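Local coordinates for FYVE-finger-containing Rab5 effector protein rabenosyn-5 (Homo sapiens, PDB 1Z0J) that probably serves as an effector of endosomal Rab GTPases, this fragment being its minimal Rab-binding domain, at residues 9-22 and 43-55. Residues are numbered along the deposited sequence; the frame is centred on the assembly and turned at random.
Sequences IEEELLLQQIDNIK and NLRELKHTLAKQK
Leu14, Ile18, Leu47 and Leu51 interlock between two antiparallel helices, 163° apart in direction, and each is a knob in a hole of four residues on the partner. Leu14 slides past Leu47 in the opposite sense, its CD1 3.9 Å from Leu47 CD2, while its CD2 lies over the backbone at Leu51. Ile18 lays CG1 against Leu47 CB at 3.7 Å and turns CG2 to Leu44 CD1; the two branches thus touch residues one turn apart. Leu51, whose chi1 of -180° sets CG opposite the backbone N, spreads its methyls along helix 11-22: CD2 meets Leu15 CD2 at 3.7 Å, the two side chains crossing at about a right angle, and CD1 rests on Glu11 CG. Leu47 CD1 touches both Ile21 CG1 and Gln17 CG.

At the open end of the pair, Lys55 NZ bonds Glu11 OE1 at 2.9 Å, a salt bridge on the syn side of the carboxylate. Thr50 OG1 donates to Glu46 O, leaving its CG2 to meet Leu14 CD2 and Ile9 CD1.

Gln17 NE2 and Asn43 OD1 each hydrogen-bond an aromatic side chain of another protein's chain. The whole is an antiparallel helical hairpin with knobs-into-holes packing, one face of which binds the partner protein, probably a Rab GTPase.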
ATOM      1  N   ILE B   9      17.039  -8.344   3.504  1.00 30.30           N
ATOM      2  CA  ILE B   9      17.105  -6.910   3.098  1.00 29.70           C
ATOM      3  C   ILE B   9      18.553  -6.429   3.139  1.00 31.33           C
ATOM      4  O   ILE B   9      19.234  -6.601   4.152  1.00 32.42           O
ATOM      5  CB  ILE B   9      16.235  -6.009   4.025  1.00 28.39           C
ATOM      6  CG1 ILE B   9      14.824  -6.590   4.174  1.00 28.92           C
ATOM      7  CG2 ILE B   9      16.199  -4.559   3.509  1.00 27.82           C
ATOM      8  CD1 ILE B   9      14.052  -6.077   5.385  1.00 29.40           C
ATOM      9  N   GLU B  10      19.019  -5.831   2.041  1.00 30.92           N
ATOM     10  CA  GLU B  10      20.338  -5.195   2.017  1.00 30.15           C
ATOM     11  C   GLU B  10      20.456  -4.293   3.239  1.00 29.87           C
ATOM     12  O   GLU B  10      19.623  -3.408   3.451  1.00 27.90           O
ATOM     13  CB  GLU B  10      20.534  -4.403   0.735  1.00 32.93           C
ATOM     14  N   GLU B  11      21.479  -4.538   4.054  1.00 28.35           N
ATOM     15  CA  GLU B  11      21.559  -3.944   5.390  1.00 27.87           C
ATOM     16  C   GLU B  11      21.460  -2.420   5.420  1.00 28.74           C
ATOM     17  O   GLU B  11      20.778  -1.859   6.279  1.00 27.54           O
ATOM     18  CB  GLU B  11      22.810  -4.424   6.134  1.00 29.28           C
ATOM     19  CG  GLU B  11      22.738  -4.162   7.629  1.00 29.33           C
ATOM     20  CD  GLU B  11      23.746  -4.955   8.428  1.00 28.65           C
ATOM     21  OE1 GLU B  11      24.397  -4.348   9.299  1.00 33.49           O
ATOM     22  OE2 GLU B  11      23.880  -6.179   8.197  1.00 24.35           O
ATOM     23  N   GLU B  12      22.129  -1.761   4.477  1.00 28.49           N
ATOM     24  CA  GLU B  12      22.113  -0.301   4.385  1.00 28.60           C
ATOM     25  C   GLU B  12      20.712   0.256   4.088  1.00 27.39           C
ATOM     26  O   GLU B  12      20.352   1.327   4.578  1.00 27.18           O
ATOM     27  CB  GLU B  12      23.130   0.181   3.340  1.00 29.72           C
ATOM     28  CG  GLU B  12      23.231   1.704   3.172  1.00 33.97           C
ATOM     29  CD  GLU B  12      23.683   2.428   4.433  1.00 39.26           C
ATOM     30  OE1 GLU B  12      24.563   1.908   5.155  1.00 48.77           O
ATOM     31  OE2 GLU B  12      23.158   3.529   4.698  1.00 49.26           O
ATOM     32  N   LEU B  13      19.934  -0.477   3.292  1.00 27.51           N
ATOM     33  CA  LEU B  13      18.551  -0.093   2.992  1.00 23.01           C
ATOM     34  C   LEU B  13      17.655  -0.210   4.226  1.00 23.98           C
ATOM     35  O   LEU B  13      16.769   0.616   4.441  1.00 21.19           O
ATOM     36  CB  LEU B  13      17.985  -0.937   1.848  1.00 25.13           C
ATOM     37  CG  LEU B  13      18.720  -0.932   0.504  1.00 27.94           C
ATOM     38  CD1 LEU B  13      17.993  -1.832  -0.463  1.00 28.26           C
ATOM     39  CD2 LEU B  13      18.864   0.476  -0.076  1.00 32.19           C
ATOM     40  N   LEU B  14      17.904  -1.234   5.037  1.00 23.63           N
ATOM     41  CA  LEU B  14      17.174  -1.418   6.283  1.00 23.22           C
ATOM     42  C   LEU B  14      17.503  -0.297   7.269  1.00 19.88           C
ATOM     43  O   LEU B  14      16.613   0.271   7.903  1.00 19.93           O
ATOM     44  CB  LEU B  14      17.483  -2.793   6.876  1.00 23.72           C
ATOM     45  CG  LEU B  14      16.710  -3.261   8.106  1.00 21.40           C
ATOM     46  CD1 LEU B  14      15.208  -3.066   7.952  1.00 25.91           C
ATOM     47  CD2 LEU B  14      17.031  -4.718   8.354  1.00 21.49           C
ATOM     48  N   LEU B  15      18.787   0.038   7.375  1.00 19.39           N
ATOM     49  CA  LEU B  15      19.214   1.137   8.236  1.00 20.37           C
ATOM     50  C   LEU B  15      18.615   2.477   7.793  1.00 20.90           C
ATOM     51  O   LEU B  15      18.240   3.306   8.624  1.00 20.26           O
ATOM     52  CB  LEU B  15      20.747   1.222   8.295  1.00 24.61           C
ATOM     53  CG  LEU B  15      21.513   0.062   8.943  1.00 26.13           C
ATOM     54  CD1 LEU B  15      22.998   0.143   8.606  1.00 29.09           C
ATOM     55  CD2 LEU B  15      21.313   0.047  10.451  1.00 30.74           C
ATOM     56  N   GLN B  16      18.515   2.683   6.480  1.00 21.95           N
ATOM     57  CA  GLN B  16      17.925   3.915   5.944  1.00 21.01           C
ATOM     58  C   GLN B  16      16.424   4.039   6.245  1.00 19.97           C
ATOM     59  O   GLN B  16      15.941   5.127   6.558  1.00 19.75           O
ATOM     60  CB  GLN B  16      18.189   4.039   4.446  1.00 21.31           C
ATOM     61  N   GLN B  17      15.699   2.924   6.165  1.00 18.72           N
ATOM     62  CA  GLN B  17      14.262   2.934   6.469  1.00 16.76           C
ATOM     63  C   GLN B  17      13.995   3.164   7.961  1.00 17.62           C
ATOM     64  O   GLN B  17      13.029   3.835   8.329  1.00 16.52           O
ATOM     65  CB  GLN B  17      13.572   1.663   5.955  1.00 16.48           C
ATOM     66  CG  GLN B  17      12.044   1.610   6.195  1.00 16.10           C
ATOM     67  CD  GLN B  17      11.241   2.708   5.486  1.00 15.45           C
ATOM     68  OE1 GLN B  17      11.771   3.469   4.665  1.00 15.75           O
ATOM     69  NE2 GLN B  17       9.950   2.794   5.812  1.00 14.08           N
ATOM     70  N   ILE B  18      14.873   2.621   8.810  1.00 18.28           N
ATOM     71  CA  ILE B  18      14.839   2.905  10.247  1.00 19.88           C
ATOM     72  C   ILE B  18      14.962   4.415  10.454  1.00 19.74           C
ATOM     73  O   ILE B  18      14.173   5.016  11.182  1.00 20.12           O
ATOM     74  CB  ILE B  18      15.956   2.125  11.011  1.00 19.98           C
ATOM     75  CG1 ILE B  18      15.576   0.646  11.141  1.00 22.37           C
ATOM     76  CG2 ILE B  18      16.220   2.732  12.395  1.00 22.37           C
ATOM     77  CD1 ILE B  18      16.699  -0.260  11.623  1.00 18.89           C
ATOM     78  N   ASP B  19      15.934   5.024   9.779  1.00 21.92           N
ATOM     79  CA  ASP B  19      16.101   6.472   9.818  1.00 23.87           C
ATOM     80  C   ASP B  19      14.873   7.203   9.254  1.00 24.47           C
ATOM     81  O   ASP B  19      14.474   8.234   9.783  1.00 22.27           O
ATOM     82  CB  ASP B  19      17.392   6.899   9.103  1.00 26.00           C
ATOM     83  CG  ASP B  19      18.652   6.545   9.894  1.00 28.76           C
ATOM     84  OD1 ASP B  19      18.539   6.106  11.060  1.00 29.50           O
ATOM     85  OD2 ASP B  19      19.765   6.710   9.347  1.00 31.61           O
ATOM     86  N   ASN B  20      14.259   6.649   8.204  1.00 19.91           N
ATOM     87  CA  ASN B  20      13.022   7.211   7.652  1.00 21.71           C
ATOM     88  C   ASN B  20      11.849   7.182   8.647  1.00 20.34           C
ATOM     89  O   ASN B  20      11.162   8.186   8.834  1.00 19.87           O
ATOM     90  CB  ASN B  20      12.654   6.496   6.344  1.00 19.13           C
ATOM     91  CG  ASN B  20      11.581   7.225   5.545  1.00 20.33           C
ATOM     92  OD1 ASN B  20      11.503   8.453   5.546  1.00 23.48           O
ATOM     93  ND2 ASN B  20      10.750   6.458   4.848  1.00 18.75           N
ATOM     94  N   ILE B  21      11.623   6.035   9.291  1.00 18.61           N
ATOM     95  CA  ILE B  21      10.570   5.921  10.308  1.00 19.93           C
ATOM     96  C   ILE B  21      10.846   6.821  11.525  1.00 21.11           C
ATOM     97  O   ILE B  21       9.915   7.406  12.084  1.00 20.46           O
ATOM     98  CB  ILE B  21      10.308   4.437  10.732  1.00 18.21           C
ATOM     99  CG1 ILE B  21       9.815   3.604   9.533  1.00 14.91           C
ATOM    100  CG2 ILE B  21       9.330   4.343  11.908  1.00 20.65           C
ATOM    101  CD1 ILE B  21       8.521   4.093   8.860  1.00 16.03           C
ATOM    102  N   LYS B  22      12.119   6.938  11.908  1.00 22.74           N
ATOM    103  CA  LYS B  22      12.537   7.877  12.959  1.00 24.84           C
ATOM    104  C   LYS B  22      12.189   9.322  12.600  1.00 26.09           C
ATOM    105  O   LYS B  22      11.841  10.108  13.475  1.00 25.91           O
ATOM    106  CB  LYS B  22      14.034   7.742  13.264  1.00 23.55           C
ATOM    107  CG  LYS B  22      14.372   6.549  14.148  1.00 28.82           C
ATOM    108  CD  LYS B  22      15.865   6.449  14.417  1.00 33.51           C
ATOM    109  CE  LYS B  22      16.175   5.264  15.322  1.00 37.43           C
ATOM    110  NZ  LYS B  22      17.624   5.179  15.666  1.00 41.46           N
ATOM    111  N   ASN B  43       6.281  -0.150  14.047  1.00 16.03           N
ATOM    112  CA  ASN B  43       7.042  -0.438  12.830  1.00 15.91           C
ATOM    113  C   ASN B  43       8.551  -0.320  13.067  1.00 15.27           C
ATOM    114  O   ASN B  43       9.332  -1.151  12.594  1.00 14.88           O
ATOM    115  CB  ASN B  43       6.613   0.488  11.689  1.00 15.16           C
ATOM    116  CG  ASN B  43       7.181   0.053  10.365  1.00 13.44           C
ATOM    117  OD1 ASN B  43       8.020   0.730   9.783  1.00 13.58           O
ATOM    118  ND2 ASN B  43       6.744  -1.109   9.894  1.00 15.54           N
ATOM    119  N   LEU B  44       8.957   0.710  13.799  1.00 16.11           N
ATOM    120  CA  LEU B  44      10.355   0.867  14.185  1.00 17.46           C
ATOM    121  C   LEU B  44      10.865  -0.365  14.941  1.00 18.77           C
ATOM    122  O   LEU B  44      11.939  -0.882  14.644  1.00 15.48           O
ATOM    123  CB  LEU B  44      10.555   2.138  15.026  1.00 18.20           C
ATOM    124  CG  LEU B  44      11.988   2.458  15.462  1.00 19.91           C
ATOM    125  CD1 LEU B  44      12.886   2.709  14.254  1.00 24.68           C
ATOM    126  CD2 LEU B  44      12.016   3.648  16.412  1.00 24.21           C
ATOM    127  N   ARG B  45      10.079  -0.844  15.901  1.00 17.90           N
ATOM    128  CA  ARG B  45      10.436  -2.043  16.657  1.00 20.02           C
ATOM    129  C   ARG B  45      10.634  -3.247  15.734  1.00 18.18           C
ATOM    130  O   ARG B  45      11.580  -4.027  15.893  1.00 16.66           O
ATOM    131  CB  ARG B  45       9.375  -2.344  17.715  1.00 20.40           C
ATOM    132  CG  ARG B  45       9.427  -1.408  18.918  1.00 24.85           C
ATOM    133  CD  ARG B  45       8.587  -1.941  20.067  1.00 28.28           C
ATOM    134  NE  ARG B  45       8.247  -0.898  21.033  1.00 33.65           N
ATOM    135  CZ  ARG B  45       7.073  -0.273  21.090  1.00 36.25           C
ATOM    136  NH1 ARG B  45       6.103  -0.575  20.236  1.00 40.74           N
ATOM    137  NH2 ARG B  45       6.867   0.661  22.010  1.00 38.85           N
ATOM    138  N   GLU B  46       9.757  -3.380  14.748  1.00 16.77           N
ATOM    139  CA  GLU B  46       9.832  -4.492  13.805  1.00 17.36           C
ATOM    140  C   GLU B  46      11.056  -4.415  12.895  1.00 14.88           C
ATOM    141  O   GLU B  46      11.704  -5.432  12.629  1.00 16.96           O
ATOM    142  CB  GLU B  46       8.531  -4.604  13.007  1.00 20.71           C
ATOM    143  CG  GLU B  46       7.409  -5.231  13.834  1.00 27.17           C
ATOM    144  CD  GLU B  46       6.035  -4.657  13.538  1.00 33.04           C
ATOM    145  OE1 GLU B  46       5.850  -4.044  12.467  1.00 36.17           O
ATOM    146  OE2 GLU B  46       5.134  -4.830  14.388  1.00 36.42           O
ATOM    147  N   LEU B  47      11.376  -3.211  12.421  1.00 14.38           N
ATOM    148  CA  LEU B  47      12.576  -3.003  11.619  1.00 13.55           C
ATOM    149  C   LEU B  47      13.831  -3.334  12.422  1.00 14.12           C
ATOM    150  O   LEU B  47      14.750  -3.984  11.908  1.00 14.25           O
ATOM    151  CB  LEU B  47      12.641  -1.563  11.105  1.00 14.80           C
ATOM    152  CG  LEU B  47      11.559  -1.103  10.121  1.00 14.33           C
ATOM    153  CD1 LEU B  47      11.653   0.394   9.916  1.00 14.88           C
ATOM    154  CD2 LEU B  47      11.646  -1.842   8.780  1.00 17.49           C
ATOM    155  N   LYS B  48      13.871  -2.898  13.680  1.00 14.17           N
ATOM    156  CA  LYS B  48      15.007  -3.186  14.556  1.00 16.32           C
ATOM    157  C   LYS B  48      15.157  -4.685  14.842  1.00 14.99           C
ATOM    158  O   LYS B  48      16.273  -5.201  14.887  1.00 16.47           O
ATOM    159  CB  LYS B  48      14.895  -2.388  15.856  1.00 16.66           C
ATOM    160  CG  LYS B  48      15.189  -0.906  15.691  1.00 17.10           C
ATOM    161  CD  LYS B  48      15.077  -0.156  17.015  1.00 23.82           C
ATOM    162  CE  LYS B  48      15.665   1.242  16.903  1.00 31.43           C
ATOM    163  NZ  LYS B  48      15.770   1.922  18.225  1.00 36.95           N
ATOM    164  N   HIS B  49      14.040  -5.388  15.009  1.00 15.53           N
ATOM    165  CA  HIS B  49      14.055  -6.846  15.194  1.00 16.19           C
ATOM    166  C   HIS B  49      14.626  -7.553  13.968  1.00 17.88           C
ATOM    167  O   HIS B  49      15.448  -8.468  14.089  1.00 16.16           O
ATOM    168  CB  HIS B  49      12.649  -7.376  15.505  1.00 17.30           C
ATOM    169  CG  HIS B  49      12.586  -8.863  15.690  1.00 20.09           C
ATOM    170  ND1 HIS B  49      12.356  -9.736  14.647  1.00 27.36           N
ATOM    171  CD2 HIS B  49      12.721  -9.629  16.798  1.00 25.83           C
ATOM    172  CE1 HIS B  49      12.355 -10.975  15.104  1.00 22.30           C
ATOM    173  NE2 HIS B  49      12.571 -10.937  16.407  1.00 22.78           N
ATOM    174  N   THR B  50      14.193  -7.127  12.787  1.00 15.87           N
ATOM    175  CA  THR B  50      14.715  -7.679  11.539  1.00 16.69           C
ATOM    176  C   THR B  50      16.219  -7.426  11.397  1.00 14.08           C
ATOM    177  O   THR B  50      16.958  -8.310  10.947  1.00 14.91           O
ATOM    178  CB  THR B  50      13.951  -7.121  10.324  1.00 20.29           C
ATOM    179  OG1 THR B  50      12.565  -7.456  10.452  1.00 23.84           O
ATOM    180  CG2 THR B  50      14.489  -7.703   9.023  1.00 21.70           C
ATOM    181  N   LEU B  51      16.668  -6.228  11.769  1.00 13.02           N
ATOM    182  CA  LEU B  51      18.096  -5.898  11.757  1.00 14.69           C
ATOM    183  C   LEU B  51      18.901  -6.799  12.696  1.00 15.29           C
ATOM    184  O   LEU B  51      19.950  -7.338  12.318  1.00 14.57           O
ATOM    185  CB  LEU B  51      18.327  -4.422  12.102  1.00 15.17           C
ATOM    186  CG  LEU B  51      19.792  -3.963  12.114  1.00 17.05           C
ATOM    187  CD1 LEU B  51      20.455  -4.070  10.736  1.00 21.97           C
ATOM    188  CD2 LEU B  51      19.895  -2.541  12.639  1.00 21.95           C
ATOM    189  N   ALA B  52      18.397  -6.985  13.911  1.00 14.95           N
ATOM    190  CA  ALA B  52      19.054  -7.855  14.882  1.00 13.93           C
ATOM    191  C   ALA B  52      19.117  -9.304  14.384  1.00 16.02           C
ATOM    192  O   ALA B  52      20.102 -10.024  14.629  1.00 16.33           O
ATOM    193  CB  ALA B  52      18.341  -7.762  16.224  1.00 17.27           C
ATOM    194  N   LYS B  53      18.079  -9.730  13.674  1.00 15.32           N
ATOM    195  CA  LYS B  53      18.040 -11.060  13.076  1.00 15.02           C
ATOM    196  C   LYS B  53      19.082 -11.208  11.967  1.00 16.34           C
ATOM    197  O   LYS B  53      19.770 -12.228  11.877  1.00 16.14           O
ATOM    198  CB  LYS B  53      16.633 -11.347  12.550  1.00 18.48           C
ATOM    199  CG  LYS B  53      16.389 -12.784  12.105  1.00 19.73           C
ATOM    200  CD  LYS B  53      14.933 -13.022  11.702  1.00 24.34           C
ATOM    201  CE  LYS B  53      14.552 -12.237  10.451  1.00 28.98           C
ATOM    202  NZ  LYS B  53      13.187 -12.596   9.979  1.00 34.35           N
ATOM    203  N   GLN B  54      19.213 -10.185  11.131  1.00 14.32           N
ATOM    204  CA  GLN B  54      20.189 -10.236  10.044  1.00 16.12           C
ATOM    205  C   GLN B  54      21.622 -10.273  10.560  1.00 14.28           C
ATOM    206  O   GLN B  54      22.519 -10.806   9.890  1.00 15.74           O
ATOM    207  CB  GLN B  54      19.962  -9.085   9.072  1.00 16.69           C
ATOM    208  CG  GLN B  54      18.666  -9.277   8.292  1.00 21.23           C
ATOM    209  CD  GLN B  54      18.514  -8.342   7.118  1.00 24.08           C
ATOM    210  OE1 GLN B  54      19.444  -7.626   6.744  1.00 27.17           O
ATOM    211  NE2 GLN B  54      17.331  -8.354   6.516  1.00 23.37           N
ATOM    212  N   LYS B  55      21.824  -9.740  11.761  1.00 14.33           N
ATOM    213  CA  LYS B  55      23.118  -9.791  12.436  1.00 14.50           C
ATOM    214  C   LYS B  55      23.335 -11.066  13.258  1.00 14.35           C
ATOM    215  O   LYS B  55      24.382 -11.230  13.877  1.00 15.22           O
ATOM    216  CB  LYS B  55      23.325  -8.544  13.299  1.00 15.44           C
ATOM    217  CG  LYS B  55      23.531  -7.276  12.460  1.00 19.17           C
ATOM    218  CD  LYS B  55      23.826  -6.064  13.330  1.00 20.89           C
ATOM    219  CE  LYS B  55      24.207  -4.844  12.499  1.00 22.80           C
ATOM    220  NZ  LYS B  55      25.548  -4.969  11.837  1.00 18.38           N
TER